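Local structure of oligopeptide ABC transporter, periplasmic oligopeptide-binding protein, putative (5IPW) at residues A[290-295]-A[315-320]; A[375-380]-A[454-459]; A[507-512]-A[516-521]; A[523-528]-A[546-551]. The protein probably binds oligopeptides in the periplasm and hands them to an ABC transporter for passage across the membrane. All blocks are in the same frame, centred on the assembly; numbering follows the deposited sequence.

Contact 1 of 4, residues A[290-295]-A[315-320]; sequences LKAISG and TLLMEN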
loop_
_atom_site.group_PDB
_atom_site.type_symbol
_atom_site.label_atom_id
_atom_site.label_comp_id
_atom_site.label_asym_id
_atom_site.label_seq_id
_atom_site.Cartn_x
_atom_site.Cartn_y
_atom_site.Cartn_z
ATOM N N LEU A 290 13.474 -18.878 13.931
ATOM C CA LEU A 290 13.949 -20.251 14.067
ATOM C C LEU A 290 13.112 -21.239 13.271
ATOM O O LEU A 290 13.637 -22.221 12.758
ATOM C CB LEU A 290 13.981 -20.671 15.537
ATOM C CG LEU A 290 15.069 -20.001 16.380
ATOM C CD1 LEU A 290 14.901 -20.407 17.833
ATOM C CD2 LEU A 290 16.463 -20.360 15.886
ATOM N N LYS A 291 11.810 -20.985 13.184
ATOM C CA LYS A 291 10.910 -21.872 12.460
ATOM C C LYS A 291 11.049 -21.663 10.956
ATOM O O LYS A 291 11.001 -22.620 10.183
ATOM C CB LYS A 291 9.473 -21.649 12.915
ATOM C CG LYS A 291 9.259 -21.991 14.380
ATOM C CD LYS A 291 7.803 -21.859 14.794
ATOM C CE LYS A 291 7.104 -23.209 14.840
ATOM N NZ LYS A 291 7.342 -23.899 16.140
ATOM N N ALA A 292 11.229 -20.410 10.555
ATOM C CA ALA A 292 11.542 -20.070 9.174
ATOM C C ALA A 292 12.788 -20.804 8.709
ATOM O O ALA A 292 12.773 -21.533 7.719
ATOM C CB ALA A 292 11.759 -18.573 9.050
ATOM N N ILE A 293 13.860 -20.604 9.462
ATOM C CA ILE A 293 15.173 -21.174 9.184
ATOM C C ILE A 293 15.183 -22.702 9.186
ATOM O O ILE A 293 15.987 -23.324 8.486
ATOM C CB ILE A 293 16.173 -20.624 10.216
ATOM C CG1 ILE A 293 16.659 -19.258 9.754
ATOM C CG2 ILE A 293 17.356 -21.543 10.421
ATOM C CD1 ILE A 293 17.363 -18.485 10.844
ATOM N N SER A 294 14.293 -23.301 9.967
ATOM C CA SER A 294 14.221 -24.754 10.074
ATOM C C SER A 294 13.315 -25.361 9.021
ATOM O O SER A 294 13.100 -26.573 9.017
ATOM C CB SER A 294 13.692 -25.146 11.450
ATOM O OG SER A 294 14.146 -24.241 12.439
ATOM N N GLY A 295 12.758 -24.524 8.149
ATOM C CA GLY A 295 11.848 -24.990 7.112
ATOM C C GLY A 295 10.507 -25.428 7.655
ATOM O O GLY A 295 9.880 -26.341 7.110
ATOM N N THR A 315 21.136 -12.609 6.161
ATOM C CA THR A 315 22.225 -13.578 6.006
ATOM C C THR A 315 21.789 -14.957 6.483
ATOM O O THR A 315 21.949 -15.956 5.781
ATOM C CB THR A 315 23.474 -13.154 6.812
ATOM O OG1 THR A 315 24.042 -11.975 6.231
ATOM C CG2 THR A 315 24.537 -14.263 6.827
ATOM N N LEU A 316 21.230 -14.995 7.681
ATOM C CA LEU A 316 20.816 -16.244 8.291
ATOM C C LEU A 316 19.755 -16.976 7.463
ATOM O O LEU A 316 19.803 -18.200 7.326
ATOM C CB LEU A 316 20.305 -15.977 9.707
ATOM C CG LEU A 316 20.500 -17.104 10.714
ATOM C CD1 LEU A 316 21.982 -17.355 10.942
ATOM C CD2 LEU A 316 19.828 -16.747 12.030
ATOM N N LEU A 317 18.801 -16.226 6.914
ATOM C CA LEU A 317 17.767 -16.797 6.034
ATOM C C LEU A 317 18.393 -17.386 4.784
ATOM O O LEU A 317 18.069 -18.497 4.372
ATOM C CB LEU A 317 16.751 -15.725 5.624
ATOM C CG LEU A 317 15.782 -15.252 6.710
ATOM C CD1 LEU A 317 15.235 -13.875 6.378
ATOM C CD2 LEU A 317 14.652 -16.250 6.904
ATOM N N MET A 318 19.298 -16.627 4.184
ATOM C CA MET A 318 20.016 -17.094 3.007
ATOM C C MET A 318 20.843 -18.330 3.336
ATOM O O MET A 318 20.659 -19.377 2.715
ATOM C CB MET A 318 20.901 -15.981 2.438
ATOM C CG MET A 318 20.115 -14.774 1.941
ATOM S SD MET A 318 19.464 -14.855 0.255
ATOM C CE MET A 318 19.326 -16.611 -0.115
ATOM N N GLU A 319 21.712 -18.219 4.342
ATOM C CA GLU A 319 22.581 -19.336 4.752
ATOM C C GLU A 319 21.784 -20.604 5.012
ATOM O O GLU A 319 22.258 -21.700 4.735
ATOM C CB GLU A 319 23.387 -18.988 6.004
ATOM C CG GLU A 319 24.433 -17.889 5.818
ATOM C CD GLU A 319 25.632 -18.310 4.985
ATOM O OE1 GLU A 319 25.768 -19.517 4.656
ATOM O OE2 GLU A 319 26.448 -17.416 4.665
ATOM N N ASN A 320 20.567 -20.462 5.523
ATOM C CA ASN A 320 19.750 -21.632 5.843
ATOM C C ASN A 320 18.766 -22.125 4.777
ATOM O O ASN A 320 18.104 -23.152 4.992
ATOM C CB ASN A 320 19.006 -21.389 7.149
ATOM C CG ASN A 320 19.889 -21.606 8.354
ATOM O OD1 ASN A 320 19.944 -22.706 8.888
ATOM N ND2 ASN A 320 20.586 -20.566 8.778
HETATM O O HOH W 1 18.537 -24.912 8.457
#
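Ile293, in the last turn of helix 285-293, reaches helix 311-324 with both of its branches, and most of the contact is apolar. Its CD1 lies 3.2 Å from CD2 of Leu316, the two side chains crossing at about a right angle. The other branch, CG2, stands anti to the backbone N (CG1 has chi1 -83°) and rests against the side-chain amide of Asn320, 3.2 Å from OD1. Deeper in, CB of Ala292 meets CD2 of Leu317 at 4.3 Å, and both residues also pack on Ile600 of strand 599-602.

The polar part gathers on Asn320. Its ND2 turns back to its own helix and donates to Leu316 O at 2.9 Å, with an N-H...O angle of 162° and the acceptor close to the amide plane. The same carbonyl oxygen takes the routine helical bond from Asn320 N, so two donors grip it from opposite faces of the carbonyl plane. OD1 accepts a hydrogen bond from water 1 at 2.7 Å, and this water also donates to Ile293 O, 3.0 Å away.

Beyond Ile293, helix 285-293 ends in a Schellman motif, Gly295 leaving the helix with positive phi. The chemistry implies a division of labour: aliphatic branches bring the helices together, the backbone fixes the rotation of the Asn320 amide, and a water joins that amide to a helix-end carbonyl.

Contact 2 of 4, residues A[375-380]-A[454-459]; sequences NEILFN and WTMVKE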
loop_
_atom_site.group_PDB
_atom_site.type_symbol
_atom_site.label_atom_id
_atom_site.label_comp_id
_atom_site.label_asym_id
_atom_site.label_seq_id
_atom_site.Cartn_x
_atom_site.Cartn_y
_atom_site.Cartn_z
ATOM N N ASN A 375 25.302 2.569 1.046
ATOM C CA ASN A 375 24.810 1.216 0.807
ATOM C C ASN A 375 25.695 0.197 1.529
ATOM O O ASN A 375 25.238 -0.488 2.443
ATOM C CB ASN A 375 24.782 0.933 -0.710
ATOM C CG ASN A 375 23.601 0.074 -1.143
ATOM O OD1 ASN A 375 22.568 0.015 -0.473
ATOM N ND2 ASN A 375 23.744 -0.575 -2.292
ATOM N N GLU A 376 26.974 0.156 1.156
ATOM C CA GLU A 376 27.899 -0.880 1.631
ATOM C C GLU A 376 27.992 -0.988 3.158
ATOM O O GLU A 376 27.914 -2.087 3.706
ATOM C CB GLU A 376 29.316 -0.670 1.066
ATOM C CG GLU A 376 29.455 -0.539 -0.452
ATOM C CD GLU A 376 28.754 -1.632 -1.243
ATOM O OE1 GLU A 376 28.752 -2.798 -0.788
ATOM O OE2 GLU A 376 28.219 -1.323 -2.334
ATOM N N ILE A 377 28.154 0.142 3.846
ATOM C CA ILE A 377 28.501 0.100 5.276
ATOM C C ILE A 377 27.278 -0.025 6.171
ATOM O O ILE A 377 27.229 -0.894 7.037
ATOM C CB ILE A 377 29.294 1.337 5.760
ATOM C CG1 ILE A 377 30.277 1.828 4.700
ATOM C CG2 ILE A 377 30.035 1.028 7.055
ATOM C CD1 ILE A 377 29.830 3.116 4.070
ATOM N N LEU A 378 26.306 0.861 5.970
ATOM C CA LEU A 378 25.145 0.946 6.863
ATOM C C LEU A 378 24.093 -0.101 6.544
ATOM O O LEU A 378 23.459 -0.662 7.442
ATOM C CB LEU A 378 24.510 2.338 6.784
ATOM C CG LEU A 378 25.203 3.417 7.613
ATOM C CD1 LEU A 378 24.608 4.770 7.275
ATOM C CD2 LEU A 378 25.091 3.134 9.107
ATOM N N PHE A 379 23.914 -0.341 5.253
ATOM C CA PHE A 379 22.901 -1.252 4.757
ATOM C C PHE A 379 23.383 -2.683 4.471
ATOM O O PHE A 379 22.563 -3.592 4.316
ATOM C CB PHE A 379 22.303 -0.661 3.493
ATOM C CG PHE A 379 21.371 0.492 3.729
ATOM C CD1 PHE A 379 20.450 0.464 4.769
ATOM C CD2 PHE A 379 21.378 1.588 2.874
ATOM C CE1 PHE A 379 19.584 1.517 4.971
ATOM C CE2 PHE A 379 20.511 2.643 3.073
ATOM C CZ PHE A 379 19.613 2.608 4.121
ATOM N N ASN A 380 24.696 -2.878 4.378
ATOM C CA ASN A 380 25.291 -4.225 4.380
ATOM C C ASN A 380 25.049 -5.189 3.177
ATOM O O ASN A 380 24.848 -6.376 3.411
ATOM C CB ASN A 380 24.847 -4.931 5.679
ATOM C CG ASN A 380 25.767 -6.064 6.086
ATOM O OD1 ASN A 380 25.481 -7.232 5.828
ATOM N ND2 ASN A 380 26.876 -5.726 6.731
ATOM N N TRP A 454 23.512 10.500 7.760
ATOM C CA TRP A 454 23.903 11.861 7.408
ATOM C C TRP A 454 25.206 12.297 8.072
ATOM O O TRP A 454 25.875 13.205 7.573
ATOM C CB TRP A 454 22.745 12.815 7.690
ATOM C CG TRP A 454 21.602 12.501 6.787
ATOM C CD1 TRP A 454 20.567 11.645 7.038
ATOM C CD2 TRP A 454 21.408 12.983 5.453
ATOM N NE1 TRP A 454 19.731 11.587 5.954
ATOM C CE2 TRP A 454 20.224 12.399 4.966
ATOM C CE3 TRP A 454 22.116 13.863 4.626
ATOM C CZ2 TRP A 454 19.729 12.667 3.691
ATOM C CZ3 TRP A 454 21.621 14.133 3.356
ATOM C CH2 TRP A 454 20.444 13.533 2.901
ATOM N N THR A 455 25.577 11.628 9.162
ATOM C CA THR A 455 26.929 11.739 9.714
ATOM C C THR A 455 27.985 11.410 8.653
ATOM O O THR A 455 29.045 12.028 8.614
ATOM C CB THR A 455 27.126 10.805 10.920
ATOM O OG1 THR A 455 26.206 11.162 11.957
ATOM C CG2 THR A 455 28.552 10.898 11.468
ATOM N N MET A 456 27.694 10.441 7.795
ATOM C CA MET A 456 28.593 10.106 6.699
ATOM C C MET A 456 28.549 11.167 5.616
ATOM O O MET A 456 29.561 11.439 4.983
ATOM C CB MET A 456 28.239 8.747 6.103
ATOM C CG MET A 456 28.441 7.586 7.065
ATOM S SD MET A 456 27.773 6.025 6.455
ATOM C CE MET A 456 28.322 6.077 4.753
ATOM N N VAL A 457 27.376 11.758 5.404
ATOM C CA VAL A 457 27.201 12.835 4.411
ATOM C C VAL A 457 27.911 14.124 4.851
ATOM O O VAL A 457 28.260 14.965 4.016
ATOM C CB VAL A 457 25.701 13.120 4.132
ATOM C CG1 VAL A 457 25.524 14.261 3.132
ATOM C CG2 VAL A 457 25.008 11.866 3.610
ATOM N N LYS A 458 28.105 14.271 6.162
ATOM C CA LYS A 458 28.957 15.318 6.723
ATOM C C LYS A 458 30.290 15.355 5.976
ATOM O O LYS A 458 30.692 16.401 5.467
ATOM C CB LYS A 458 29.193 15.061 8.218
ATOM C CG LYS A 458 29.783 16.226 8.994
ATOM C CD LYS A 458 29.760 15.946 10.491
ATOM C CE LYS A 458 30.763 16.803 11.250
ATOM N NZ LYS A 458 30.643 18.253 10.928
ATOM N N GLU A 459 30.949 14.201 5.893
ATOM C CA GLU A 459 32.204 14.074 5.150
ATOM C C GLU A 459 32.053 14.403 3.672
ATOM O O GLU A 459 32.843 15.159 3.127
ATOM C CB GLU A 459 32.786 12.662 5.287
ATOM C CG GLU A 459 33.562 12.429 6.571
ATOM C CD GLU A 459 34.835 13.255 6.648
ATOM O OE1 GLU A 459 35.630 13.240 5.680
ATOM O OE2 GLU A 459 35.041 13.917 7.687
#
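Met456 projects from helix 448-462, the connecting helix of a beta-alpha-beta crossover between the adjacent parallel strands 440-445 and 467-472, and meets Ile377 and Leu378 near the end of helix 371-379. The contact illustrates how one long side chain, met partway by two aliphatic ones, can bridge widely spaced helices at the protein surface: the closest backbone pair, the CA atoms of Leu378 and Met456, is 9.8 Å apart, and between these two segments side chains alone make the contact.

Met456, Ile377 and Leu378 all set out from their backbones toward the other helix. Met456 starts with CG anti to its carbonyl carbon (chi1 -65°), runs on extended through chi2, and then bends at chi3, 43°. That bend separates the roles of its last two atoms, the sulfur going to one partner and the methyl to the other. Leu378 also touches Asp452 and Val453, one turn earlier on helix 448-462, which widens the seam between the two helices.

Helix 371-379 finishes in a wider pi-type turn, where Asn375 O receives weak bonds from the N atoms of Phe379 and Asn380. Across the interface itself, Leu378 and Met456 slide past each other in opposite directions with CD1 3.5 Å from SD, while Ile377 meets Met456 tip to tip, its CD1 lying 3.4 Å from CE.

Contact 3 of 4, residues A[507-512]-A[516-521]; sequences IFPGSE and DFWYIG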
loop_
_atom_site.group_PDB
_atom_site.type_symbol
_atom_site.label_atom_id
_atom_site.label_comp_id
_atom_site.label_asym_id
_atom_site.label_seq_id
_atom_site.Cartn_x
_atom_site.Cartn_y
_atom_site.Cartn_z
ATOM N N ILE A 507 4.228 13.853 -2.968
ATOM C CA ILE A 507 4.398 14.271 -4.348
ATOM C C ILE A 507 3.679 15.592 -4.575
ATOM O O ILE A 507 4.223 16.494 -5.214
ATOM C CB ILE A 507 3.903 13.188 -5.332
ATOM C CG1 ILE A 507 4.997 12.154 -5.597
ATOM C CG2 ILE A 507 3.540 13.786 -6.681
ATOM C CD1 ILE A 507 5.681 11.605 -4.363
ATOM N N PHE A 508 2.465 15.708 -4.045
ATOM C CA PHE A 508 1.602 16.847 -4.330
ATOM C C PHE A 508 1.367 17.738 -3.115
ATOM O O PHE A 508 0.746 17.311 -2.142
ATOM C CB PHE A 508 0.265 16.348 -4.860
ATOM C CG PHE A 508 0.393 15.537 -6.108
ATOM C CD1 PHE A 508 0.749 16.142 -7.300
ATOM C CD2 PHE A 508 0.180 14.167 -6.094
ATOM C CE1 PHE A 508 0.878 15.406 -8.461
ATOM C CE2 PHE A 508 0.307 13.421 -7.254
ATOM C CZ PHE A 508 0.657 14.043 -8.439
ATOM N N PRO A 509 1.861 18.986 -3.168
ATOM C CA PRO A 509 1.535 19.945 -2.127
ATOM C C PRO A 509 0.039 20.162 -1.996
ATOM O O PRO A 509 -0.653 20.248 -3.004
ATOM C CB PRO A 509 2.228 21.222 -2.604
ATOM C CG PRO A 509 3.396 20.732 -3.380
ATOM C CD PRO A 509 2.915 19.491 -4.065
ATOM N N GLY A 510 -0.446 20.221 -0.759
ATOM C CA GLY A 510 -1.857 20.491 -0.479
ATOM C C GLY A 510 -2.830 19.422 -0.950
ATOM O O GLY A 510 -4.015 19.702 -1.147
ATOM N N SER A 511 -2.344 18.196 -1.133
ATOM C CA SER A 511 -3.219 17.072 -1.467
ATOM C C SER A 511 -3.814 16.444 -0.204
ATOM O O SER A 511 -4.768 15.673 -0.284
ATOM C CB SER A 511 -2.457 16.021 -2.260
ATOM O OG SER A 511 -1.322 15.585 -1.543
ATOM N N GLU A 512 -3.243 16.766 0.955
ATOM C CA GLU A 512 -3.731 16.252 2.240
ATOM C C GLU A 512 -3.733 17.366 3.287
ATOM O O GLU A 512 -3.107 18.406 3.102
ATOM C CB GLU A 512 -2.864 15.071 2.717
ATOM C CG GLU A 512 -2.804 13.891 1.749
ATOM C CD GLU A 512 -2.185 12.639 2.361
ATOM O OE1 GLU A 512 -2.670 12.195 3.420
ATOM O OE2 GLU A 512 -1.220 12.086 1.786
ATOM N N ASP A 516 4.101 17.558 3.803
ATOM C CA ASP A 516 5.424 16.977 3.941
ATOM C C ASP A 516 6.410 18.078 4.261
ATOM O O ASP A 516 6.168 19.244 3.976
ATOM C CB ASP A 516 5.870 16.276 2.663
ATOM C CG ASP A 516 7.155 15.498 2.858
ATOM O OD1 ASP A 516 7.091 14.398 3.452
ATOM O OD2 ASP A 516 8.230 15.995 2.454
ATOM N N PHE A 517 7.537 17.692 4.832
ATOM C CA PHE A 517 8.547 18.646 5.239
ATOM C C PHE A 517 9.016 19.569 4.125
ATOM O O PHE A 517 9.277 20.747 4.388
ATOM C CB PHE A 517 9.748 17.919 5.832
ATOM C CG PHE A 517 9.413 17.102 7.036
ATOM C CD1 PHE A 517 8.832 17.694 8.141
ATOM C CD2 PHE A 517 9.663 15.744 7.062
ATOM C CE1 PHE A 517 8.513 16.947 9.254
ATOM C CE2 PHE A 517 9.346 14.990 8.176
ATOM C CZ PHE A 517 8.775 15.593 9.275
ATOM N N TRP A 518 9.115 19.060 2.895
ATOM C CA TRP A 518 9.763 19.830 1.821
ATOM C C TRP A 518 8.992 21.089 1.423
ATOM O O TRP A 518 9.601 22.058 0.997
ATOM C CB TRP A 518 10.133 18.963 0.592
ATOM C CG TRP A 518 9.015 18.574 -0.362
ATOM C CD1 TRP A 518 8.327 17.397 -0.374
ATOM C CD2 TRP A 518 8.519 19.335 -1.472
ATOM N NE1 TRP A 518 7.411 17.389 -1.397
ATOM C CE2 TRP A 518 7.510 18.565 -2.090
ATOM C CE3 TRP A 518 8.816 20.599 -1.993
ATOM C CZ2 TRP A 518 6.781 19.024 -3.195
ATOM C CZ3 TRP A 518 8.087 21.056 -3.101
ATOM C CH2 TRP A 518 7.083 20.268 -3.682
ATOM N N TYR A 519 7.673 21.096 1.592
ATOM C CA TYR A 519 6.897 22.298 1.299
ATOM C C TYR A 519 6.150 22.856 2.495
ATOM O O TYR A 519 5.253 23.676 2.326
ATOM C CB TYR A 519 5.918 22.049 0.150
ATOM C CG TYR A 519 4.863 21.002 0.406
ATOM C CD1 TYR A 519 3.651 21.332 1.000
ATOM C CD2 TYR A 519 5.063 19.690 0.016
ATOM C CE1 TYR A 519 2.679 20.375 1.216
ATOM C CE2 TYR A 519 4.099 18.728 0.225
ATOM C CZ TYR A 519 2.911 19.074 0.828
ATOM O OH TYR A 519 1.947 18.119 1.040
ATOM N N ILE A 520 6.536 22.450 3.698
ATOM C CA ILE A 520 5.734 22.759 4.881
ATOM C C ILE A 520 5.651 24.267 5.143
ATOM O O ILE A 520 4.579 24.783 5.451
ATOM C CB ILE A 520 6.212 21.969 6.128
ATOM C CG1 ILE A 520 5.173 22.063 7.242
ATOM C CG2 ILE A 520 7.565 22.443 6.627
ATOM C CD1 ILE A 520 5.416 21.076 8.360
ATOM N N GLY A 521 6.768 24.971 4.979
ATOM C CA GLY A 521 6.789 26.429 5.068
ATOM C C GLY A 521 5.881 27.144 4.071
ATOM O O GLY A 521 5.403 28.238 4.350
HETATM O O HOH W 2 -0.531 17.921 1.787
#
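The phenol ring of Tyr519 lies between two pieces of backbone: Pro509 CA sits over one face and Asp516 O over the opposite one. The first is a CH-pi contact, with Pro509 CA 3.6 Å from the ring centroid and 21° off the ring normal. At the edge, in the ring plane, are Trp518 CD2 and water 2. The neighbouring indole of Trp518 has Tyr519 CD2 over one face and Ile507 O at its edge, while Pro509 CG approaches it obliquely, 3.7 Å from CH2. Pro509 is thus shared by two aromatic rings.

Tyr519 holds CG between its backbone N and carbonyl carbon (chi1 62°), which lays the ring against Pro509. Its hydroxyl bonds to Met505 O and accepts from water 2 at 2.6 Å; the water in turn accepts from Glu512 N, 3.1 Å away. A phenylalanine in place of Tyr519 would probably leave Met505 O and the bridging water without their hydroxyl partner.

Each segment is also braced from within. Phe508 to Ser511 form a type II turn, with Gly510 at positive phi and Ser511 OG donating to Phe508 O at 2.8 Å. Asp516 OD2 accepts from Trp518 N at 3.2 Å, an Asx turn, while OD1 pairs with Arg340.

The whole lies in the long connection between strand 489-494 and helix 523-534. Pro509 packs on Val552 and Leu555 of helix 550-564, Trp518 stacks on Trp587, and Phe517 reaches Tyr479 of helix 475-484.

Contact 4 of 4, residues A[523-528]-A[546-551]; sequences SGWISY and PEPPEV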
loop_
_atom_site.group_PDB
_atom_site.type_symbol
_atom_site.label_atom_id
_atom_site.label_comp_id
_atom_site.label_asym_id
_atom_site.label_seq_id
_atom_site.Cartn_x
_atom_site.Cartn_y
_atom_site.Cartn_z
ATOM N N SER A 523 2.920 26.059 3.192
ATOM C CA SER A 523 1.532 25.653 3.477
ATOM C C SER A 523 0.537 26.808 3.520
ATOM O O SER A 523 -0.641 26.624 3.201
ATOM C CB SER A 523 1.463 24.893 4.803
ATOM O OG SER A 523 2.214 23.693 4.745
ATOM N N GLY A 524 0.997 27.985 3.939
ATOM C CA GLY A 524 0.151 29.176 3.953
ATOM C C GLY A 524 -0.321 29.516 2.552
ATOM O O GLY A 524 -1.523 29.553 2.276
ATOM N N TRP A 525 0.643 29.730 1.665
ATOM C CA TRP A 525 0.370 30.099 0.277
ATOM C C TRP A 525 -0.328 28.997 -0.516
ATOM O O TRP A 525 -1.239 29.278 -1.295
ATOM C CB TRP A 525 1.674 30.497 -0.422
ATOM C CG TRP A 525 2.159 31.843 0.003
ATOM C CD1 TRP A 525 3.068 32.123 0.983
ATOM C CD2 TRP A 525 1.741 33.100 -0.528
ATOM N NE1 TRP A 525 3.249 33.481 1.087
ATOM C CE2 TRP A 525 2.446 34.103 0.169
ATOM C CE3 TRP A 525 0.844 33.477 -1.534
ATOM C CZ2 TRP A 525 2.280 35.460 -0.106
ATOM C CZ3 TRP A 525 0.678 34.825 -1.807
ATOM C CH2 TRP A 525 1.393 35.801 -1.095
ATOM N N ILE A 526 0.103 27.753 -0.317
ATOM C CA ILE A 526 -0.510 26.599 -0.979
ATOM C C ILE A 526 -1.999 26.509 -0.651
ATOM O O ILE A 526 -2.819 26.200 -1.512
ATOM C CB ILE A 526 0.195 25.284 -0.579
ATOM C CG1 ILE A 526 1.603 25.244 -1.174
ATOM C CG2 ILE A 526 -0.596 24.066 -1.052
ATOM C CD1 ILE A 526 2.527 24.268 -0.487
ATOM N N SER A 527 -2.340 26.775 0.604
ATOM C CA SER A 527 -3.727 26.759 1.044
ATOM C C SER A 527 -4.488 27.963 0.476
ATOM O O SER A 527 -5.656 27.847 0.089
ATOM C CB SER A 527 -3.770 26.756 2.568
ATOM O OG SER A 527 -5.051 26.419 3.043
ATOM N N TYR A 528 -3.813 29.112 0.424
ATOM C CA TYR A 528 -4.357 30.326 -0.195
ATOM C C TYR A 528 -4.631 30.114 -1.695
ATOM O O TYR A 528 -5.656 30.564 -2.215
ATOM C CB TYR A 528 -3.406 31.515 0.052
ATOM C CG TYR A 528 -3.775 32.807 -0.656
ATOM C CD1 TYR A 528 -5.073 33.316 -0.600
ATOM C CD2 TYR A 528 -2.816 33.534 -1.360
ATOM C CE1 TYR A 528 -5.412 34.496 -1.243
ATOM C CE2 TYR A 528 -3.145 34.718 -2.006
ATOM C CZ TYR A 528 -4.446 35.194 -1.944
ATOM O OH TYR A 528 -4.792 36.365 -2.579
ATOM N N PRO A 546 7.510 33.787 2.539
ATOM C CA PRO A 546 7.933 33.620 1.156
ATOM C C PRO A 546 6.899 32.842 0.357
ATOM O O PRO A 546 6.347 31.860 0.859
ATOM C CB PRO A 546 9.237 32.814 1.268
ATOM C CG PRO A 546 9.644 32.902 2.700
ATOM C CD PRO A 546 8.369 33.035 3.467
ATOM N N GLU A 547 6.627 33.303 -0.861
ATOM C CA GLU A 547 5.765 32.585 -1.786
ATOM C C GLU A 547 6.585 31.469 -2.435
ATOM O O GLU A 547 7.792 31.629 -2.623
ATOM C CB GLU A 547 5.228 33.540 -2.849
ATOM C CG GLU A 547 4.037 32.999 -3.623
ATOM C CD GLU A 547 3.420 34.016 -4.565
ATOM O OE1 GLU A 547 3.940 35.150 -4.657
ATOM O OE2 GLU A 547 2.407 33.678 -5.215
ATOM N N PRO A 548 5.944 30.321 -2.745
ATOM C CA PRO A 548 6.659 29.233 -3.432
ATOM C C PRO A 548 6.918 29.529 -4.903
ATOM O O PRO A 548 6.213 30.354 -5.486
ATOM C CB PRO A 548 5.689 28.046 -3.330
ATOM C CG PRO A 548 4.347 28.658 -3.130
ATOM C CD PRO A 548 4.591 29.902 -2.326
ATOM N N PRO A 549 7.912 28.847 -5.506
ATOM C CA PRO A 549 8.088 28.828 -6.959
ATOM C C PRO A 549 6.788 28.494 -7.700
ATOM O O PRO A 549 5.903 27.850 -7.142
ATOM C CB PRO A 549 9.110 27.711 -7.173
ATOM C CG PRO A 549 9.892 27.650 -5.912
ATOM C CD PRO A 549 8.992 28.128 -4.807
ATOM N N GLU A 550 6.686 28.923 -8.953
ATOM C CA GLU A 550 5.477 28.702 -9.755
ATOM C C GLU A 550 5.283 27.216 -10.084
ATOM O O GLU A 550 4.160 26.731 -10.235
ATOM C CB GLU A 550 5.552 29.522 -11.048
ATOM C CG GLU A 550 4.203 29.775 -11.702
ATOM C CD GLU A 550 3.247 30.546 -10.805
ATOM O OE1 GLU A 550 3.711 31.442 -10.070
ATOM O OE2 GLU A 550 2.030 30.260 -10.829
ATOM N N VAL A 551 6.396 26.502 -10.187
ATOM C CA VAL A 551 6.383 25.077 -10.467
ATOM C C VAL A 551 5.708 24.267 -9.337
ATOM O O VAL A 551 5.177 23.179 -9.583
ATOM C CB VAL A 551 7.820 24.589 -10.760
ATOM C CG1 VAL A 551 8.666 24.551 -9.496
ATOM C CG2 VAL A 551 7.802 23.244 -11.464
#
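Pro546 meets Trp525 through its backbone, its O lying 3.3 Å from Trp525 CD1 and oblique to the indole. The indole NE1 of Trp525 is hydrogen-bonded to O of Gly545, the residue just before Pro546, so the incoming chain holds the pyrrole end of the ring.

Glu547 follows and lies over one face of the indole. Its CA makes a CH-pi contact 3.9 Å from the centroid of the five-membered ring, only 9° off the normal. With CG anti to the backbone N (chi1 -164°) and the chain extended beyond it, the side chain runs on across the six-membered ring: CG is 3.8 Å from Trp525 CE3, and the carboxylate stacks on the ring with the planes 19° apart. The carboxylate has a polar partner outside the contact, OE2 being hydrogen-bonded to Tyr553 OH.

Pro548 completes the contact nearer the backbone, its CD 3.5 Å from Trp525 CB. An alanine in place of Trp525 would probably open a gap beneath Glu547, leave its aliphatic chain without a surface to lie on, and deprive Gly545 O of its indole donor.

Pro549 then takes the N-cap position of the next helix, and Glu550, in its first turn, forms a salt bridge with Arg554. The contact therefore fastens the beginning of helix 523-534 to the lead-in of helix 550-564. Tyr553 of the latter touches both Trp525 and Pro548, and Trp522, just ahead of helix 523-534, packs on Pro548 and Pro549.

Followed from the N terminus, the four contacts come in series, none enclosing or crossing another. Contact 1 closes a 19-residue connection and joins helices 285-293 and 311-324 beside strand 599-602. Contact 2 spans 73 residues to join helix 371-379 to the crossover helix 448-462; its centre is 28 Å from that of contact 1. Contact 3 shuts a tight loop with three intervening residues, and contact 4, with 17 between its segments, brings the start of helix 523-534 back against the lead-in to helix 550-564. These last two touch: Ile526 CD1 lies 3.5 Å from Tyr519 CD1, so loop and helix pack into one apolar cluster, on the opposite side of the chain's centre from contact 1.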